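Local coordinates for protein 2-oxoglutarate-dependent dioxygenase tropC (Talaromyces stipitatus, PDB 6XJJ) that is a non-haem iron, 2-oxoglutarate-dependent dioxygenase of the fungal secondary metabolism that builds tropolones, at residues A[108-121]-A[155-167]. Sequence-based numbering, arbitrary orientation.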
loop_
_atom_site.group_PDB
_atom_site.type_symbol
_atom_site.label_atom_id
_atom_site.label_comp_id
_atom_site.label_asym_id
_atom_site.label_seq_id
_atom_site.Cartn_x
_atom_site.Cartn_y
_atom_site.Cartn_z
ATOM N N LYS A 108 -20.777 12.544 3.495
ATOM C CA LYS A 108 -21.263 12.412 4.866
ATOM C C LYS A 108 -20.238 11.770 5.793
ATOM O O LYS A 108 -20.363 11.905 7.015
ATOM C CB LYS A 108 -22.569 11.614 4.891
ATOM C CG LYS A 108 -23.808 12.425 4.532
ATOM C CD LYS A 108 -25.052 11.551 4.412
ATOM C CE LYS A 108 -26.302 12.402 4.238
ATOM N NZ LYS A 108 -27.530 11.599 3.971
ATOM N N ILE A 109 -19.233 11.083 5.249
ATOM C CA ILE A 109 -18.129 10.562 6.052
ATOM C C ILE A 109 -16.818 11.115 5.509
ATOM O O ILE A 109 -15.786 10.434 5.538
ATOM C CB ILE A 109 -18.108 9.021 6.073
ATOM C CG1 ILE A 109 -17.997 8.463 4.650
ATOM C CG2 ILE A 109 -19.339 8.491 6.786
ATOM C CD1 ILE A 109 -17.735 6.968 4.592
ATOM N N SER A 110 -16.855 12.349 5.006
ATOM C CA SER A 110 -15.650 12.991 4.500
ATOM C C SER A 110 -14.600 13.087 5.601
ATOM O O SER A 110 -14.916 13.180 6.790
ATOM C CB SER A 110 -15.977 14.379 3.951
ATOM O OG SER A 110 -16.498 15.224 4.962
ATOM N N VAL A 111 -13.329 13.082 5.184
ATOM C CA VAL A 111 -12.225 12.905 6.126
ATOM C C VAL A 111 -12.203 14.016 7.172
ATOM O O VAL A 111 -11.773 13.794 8.312
ATOM C CB VAL A 111 -10.888 12.822 5.353
ATOM C CG1 VAL A 111 -10.487 14.179 4.782
ATOM C CG2 VAL A 111 -9.778 12.225 6.222
ATOM N N ASP A 112 -12.661 15.218 6.818
ATOM C CA ASP A 112 -12.668 16.323 7.771
ATOM C C ASP A 112 -13.643 16.111 8.925
ATOM O O ASP A 112 -13.624 16.898 9.876
ATOM C CB ASP A 112 -13.011 17.633 7.057
ATOM C CG ASP A 112 -14.348 17.569 6.351
ATOM O OD1 ASP A 112 -14.919 16.462 6.283
ATOM O OD2 ASP A 112 -14.837 18.614 5.873
ATOM N N LYS A 113 -14.494 15.085 8.862
ATOM C CA LYS A 113 -15.449 14.787 9.922
ATOM C C LYS A 113 -14.932 13.762 10.921
ATOM O O LYS A 113 -15.581 13.534 11.946
ATOM C CB LYS A 113 -16.759 14.281 9.310
ATOM C CG LYS A 113 -17.507 15.343 8.525
ATOM C CD LYS A 113 -18.800 14.816 7.930
ATOM C CE LYS A 113 -19.633 15.944 7.350
ATOM N NZ LYS A 113 -19.014 16.535 6.132
ATOM N N SER A 114 -13.786 13.148 10.652
ATOM C CA SER A 114 -13.241 12.130 11.533
ATOM C C SER A 114 -12.703 12.745 12.823
ATOM O O SER A 114 -12.358 13.928 12.890
ATOM C CB SER A 114 -12.141 11.350 10.815
ATOM O OG SER A 114 -11.091 12.209 10.399
ATOM N N LEU A 115 -12.627 11.909 13.854
ATOM C CA LEU A 115 -12.222 12.362 15.176
ATOM C C LEU A 115 -10.811 12.931 15.142
ATOM O O LEU A 115 -9.874 12.279 14.671
ATOM C CB LEU A 115 -12.298 11.196 16.167
ATOM C CG LEU A 115 -11.874 11.459 17.615
ATOM C CD1 LEU A 115 -12.823 12.454 18.290
ATOM C CD2 LEU A 115 -11.803 10.147 18.389
ATOM N N GLY A 116 -10.671 14.155 15.642
ATOM C CA GLY A 116 -9.359 14.761 15.792
ATOM C C GLY A 116 -8.488 14.578 14.571
ATOM O O GLY A 116 -8.888 14.867 13.438
ATOM N N LYS A 117 -7.275 14.081 14.801
ATOM C CA LYS A 117 -6.312 13.847 13.738
ATOM C C LYS A 117 -6.338 12.407 13.238
ATOM O O LYS A 117 -5.427 11.991 12.513
ATOM C CB LYS A 117 -4.911 14.234 14.215
ATOM C CG LYS A 117 -4.780 15.720 14.510
ATOM C CD LYS A 117 -3.428 16.071 15.109
ATOM C CE LYS A 117 -3.325 17.563 15.401
ATOM N NZ LYS A 117 -2.045 17.927 16.079
ATOM N N SER A 118 -7.347 11.628 13.623
ATOM C CA SER A 118 -7.707 10.472 12.822
ATOM C C SER A 118 -8.068 10.966 11.438
ATOM O O SER A 118 -8.975 11.791 11.280
ATOM C CB SER A 118 -8.880 9.715 13.434
ATOM O OG SER A 118 -8.527 9.170 14.690
ATOM N N PHE A 119 -7.342 10.492 10.437
ATOM C CA PHE A 119 -7.556 10.923 9.065
ATOM C C PHE A 119 -8.218 9.732 8.378
ATOM O O PHE A 119 -7.569 8.915 7.719
ATOM C CB PHE A 119 -6.202 11.366 8.417
ATOM C CG PHE A 119 -6.342 12.013 7.073
ATOM C CD1 PHE A 119 -6.682 13.351 6.974
ATOM C CD2 PHE A 119 -6.106 11.300 5.909
ATOM C CE1 PHE A 119 -6.798 13.966 5.742
ATOM C CE2 PHE A 119 -6.225 11.909 4.673
ATOM C CZ PHE A 119 -6.571 13.245 4.591
ATOM N N ARG A 120 -9.531 9.618 8.590
ATOM C CA ARG A 120 -10.323 8.464 8.185
ATOM C C ARG A 120 -11.569 8.944 7.459
ATOM O O ARG A 120 -12.142 9.980 7.804
ATOM C CB ARG A 120 -10.760 7.626 9.390
ATOM C CG ARG A 120 -9.639 7.167 10.282
ATOM C CD ARG A 120 -8.757 6.107 9.647
ATOM N NE ARG A 120 -7.688 5.762 10.575
ATOM C CZ ARG A 120 -7.815 4.901 11.578
ATOM N NH1 ARG A 120 -8.964 4.273 11.782
ATOM N NH2 ARG A 120 -6.788 4.668 12.379
ATOM N N GLY A 121 -12.004 8.168 6.472
ATOM C CA GLY A 121 -13.219 8.481 5.743
ATOM C C GLY A 121 -12.986 8.763 4.271
ATOM O O GLY A 121 -12.040 8.237 3.674
ATOM N N ALA A 155 -7.170 7.653 20.774
ATOM C CA ALA A 155 -8.147 8.100 19.792
ATOM C C ALA A 155 -8.039 9.605 19.584
ATOM O O ALA A 155 -7.988 10.380 20.547
ATOM C CB ALA A 155 -9.560 7.723 20.235
ATOM N N GLY A 156 -7.999 10.013 18.315
ATOM C CA GLY A 156 -7.833 11.394 17.932
ATOM C C GLY A 156 -6.430 11.758 17.486
ATOM O O GLY A 156 -6.267 12.718 16.725
ATOM N N LYS A 157 -5.419 11.018 17.938
ATOM C CA LYS A 157 -4.042 11.269 17.535
ATOM C C LYS A 157 -3.870 10.965 16.047
ATOM O O LYS A 157 -4.789 10.499 15.366
ATOM C CB LYS A 157 -3.093 10.440 18.396
ATOM C CG LYS A 157 -3.032 10.907 19.841
ATOM C CD LYS A 157 -2.251 9.939 20.712
ATOM C CE LYS A 157 -2.157 10.439 22.142
ATOM N NZ LYS A 157 -1.573 9.426 23.060
ATOM N N PHE A 158 -2.671 11.244 15.529
ATOM C CA PHE A 158 -2.423 11.109 14.097
ATOM C C PHE A 158 -2.748 9.706 13.593
ATOM O O PHE A 158 -2.104 8.725 13.985
ATOM C CB PHE A 158 -0.976 11.471 13.756
ATOM C CG PHE A 158 -0.717 12.960 13.654
ATOM C CD1 PHE A 158 -1.216 13.677 12.574
ATOM C CD2 PHE A 158 0.081 13.627 14.577
ATOM C CE1 PHE A 158 -0.978 15.037 12.448
ATOM C CE2 PHE A 158 0.331 14.990 14.448
ATOM C CZ PHE A 158 -0.203 15.692 13.379
ATOM N N SER A 159 -3.765 9.634 12.726
ATOM C CA SER A 159 -4.145 8.412 12.006
ATOM C C SER A 159 -4.292 7.212 12.939
ATOM O O SER A 159 -3.978 6.074 12.572
ATOM C CB SER A 159 -3.155 8.107 10.879
ATOM O OG SER A 159 -3.271 9.062 9.839
ATOM N N THR A 160 -4.786 7.463 14.155
ATOM C CA THR A 160 -5.183 6.392 15.060
ATOM C C THR A 160 -6.497 6.757 15.736
ATOM O O THR A 160 -6.617 7.827 16.339
ATOM C CB THR A 160 -4.100 6.100 16.109
ATOM O OG1 THR A 160 -3.747 7.301 16.803
ATOM C CG2 THR A 160 -2.862 5.500 15.445
ATOM N N GLY A 161 -7.472 5.855 15.641
ATOM C CA GLY A 161 -8.808 6.109 16.119
ATOM C C GLY A 161 -9.800 5.207 15.420
ATOM O O GLY A 161 -9.422 4.218 14.789
ATOM N N PRO A 162 -11.088 5.527 15.516
ATOM C CA PRO A 162 -12.099 4.716 14.832
ATOM C C PRO A 162 -12.239 5.064 13.359
ATOM O O PRO A 162 -11.928 6.172 12.916
ATOM C CB PRO A 162 -13.386 5.047 15.595
ATOM C CG PRO A 162 -13.176 6.382 16.132
ATOM C CD PRO A 162 -11.700 6.542 16.388
ATOM N N ASN A 163 -12.711 4.082 12.596
ATOM C CA ASN A 163 -13.010 4.294 11.191
ATOM C C ASN A 163 -14.380 4.945 11.026
ATOM O O ASN A 163 -15.233 4.884 11.913
ATOM C CB ASN A 163 -12.987 2.973 10.424
ATOM C CG ASN A 163 -11.595 2.398 10.303
ATOM O OD1 ASN A 163 -10.742 2.943 9.600
ATOM N ND2 ASN A 163 -11.371 1.265 10.947
ATOM N N LEU A 164 -14.584 5.575 9.873
ATOM C CA LEU A 164 -15.901 6.054 9.481
ATOM C C LEU A 164 -16.464 5.131 8.413
ATOM O O LEU A 164 -15.767 4.784 7.454
ATOM C CB LEU A 164 -15.865 7.489 8.955
ATOM C CG LEU A 164 -15.436 8.594 9.918
ATOM C CD1 LEU A 164 -15.637 9.944 9.244
ATOM C CD2 LEU A 164 -16.182 8.521 11.233
ATOM N N TRP A 165 -17.726 4.752 8.575
ATOM C CA TRP A 165 -18.321 3.772 7.692
ATOM C C TRP A 165 -19.586 4.330 7.052
ATOM O O TRP A 165 -20.358 5.030 7.715
ATOM C CB TRP A 165 -18.663 2.484 8.451
ATOM C CG TRP A 165 -17.456 1.778 9.034
ATOM C CD1 TRP A 165 -17.064 1.776 10.338
ATOM C CD2 TRP A 165 -16.474 1.011 8.321
ATOM N NE1 TRP A 165 -15.916 1.039 10.491
ATOM C CE2 TRP A 165 -15.529 0.561 9.266
ATOM C CE3 TRP A 165 -16.305 0.656 6.977
ATOM C CZ2 TRP A 165 -14.430 -0.228 8.911
ATOM C CZ3 TRP A 165 -15.214 -0.127 6.625
ATOM C CH2 TRP A 165 -14.293 -0.560 7.589
ATOM N N PRO A 166 -19.830 4.033 5.777
ATOM C CA PRO A 166 -20.996 4.613 5.100
ATOM C C PRO A 166 -22.298 4.006 5.606
ATOM O O PRO A 166 -22.476 2.785 5.605
ATOM C CB PRO A 166 -20.751 4.278 3.625
ATOM C CG PRO A 166 -19.924 3.045 3.658
ATOM C CD PRO A 166 -19.052 3.160 4.877
ATOM N N GLU A 167 -23.216 4.876 6.033
ATOM C CA GLU A 167 -24.500 4.419 6.551
ATOM C C GLU A 167 -25.293 3.638 5.512
ATOM O O GLU A 167 -26.083 2.757 5.869
ATOM C CB GLU A 167 -25.332 5.608 7.024
ATOM C CG GLU A 167 -25.656 6.601 5.914
ATOM C CD GLU A 167 -26.487 7.766 6.406
ATOM O OE1 GLU A 167 -27.055 7.660 7.512
ATOM O OE2 GLU A 167 -26.589 8.780 5.682
#
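R120 hydrogen-bonds to three residues of the 155-167 loop, and it illustrates how one guanidinium can bridge several points of a loop that has no regular secondary structure of its own. Its CG passes the carbonyl oxygen of P162, and a bend at chi2 (-70°) then carries the two terminal nitrogens to separate acceptors. NH2 gives the straighter bond, 3.1 Å to S159 O; the oxygen lies in the guanidinium plane, although the donor stands well above the plane of that carbonyl. NH1 makes weaker, bent bonds to G161 O and to N163 OD1, whose amide plane is inclined 39° to the guanidinium. That OD1 also accepts from G145 N, and N163 ND2 bonds E147 OE1, which would fix the rotation of the amide.

Beside this polar centre, L164 packs against the 108-121 chain: its CB meets I109 CB at 4.0 Å, while CD1 touches I109 O, S114 and R120 O. I109 CD1 continues the apolar seam to the ring of P166, and F98 of helix 85-99 packs on both residues.

Where the type II' turn L115 to S118 meets the type II turn K157 to T160, K117 N donates to G156 O at 2.6 Å, and S159 N donates to K117 O at 2.9 Å, with S118 OG adding a weak bond to T160 O.

The margins are looser. K117 lays its extended chain over one face of the exposed F158 ring, CD 3.8 Å from the centroid in a CH-pi contact, and at the far end K108 NZ and E167 OE2 form only a long salt bridge of 3.4 Å. The contact thus pairs the loop entering edge strand 121-123 with the one running from its neighbour, strand 139-144, to helix 171-204, away from the iron site, at the outer edge of the main sheet in the double-stranded beta-helix (jelly-roll) fold of 2-oxoglutarate/iron(II) dioxygenases.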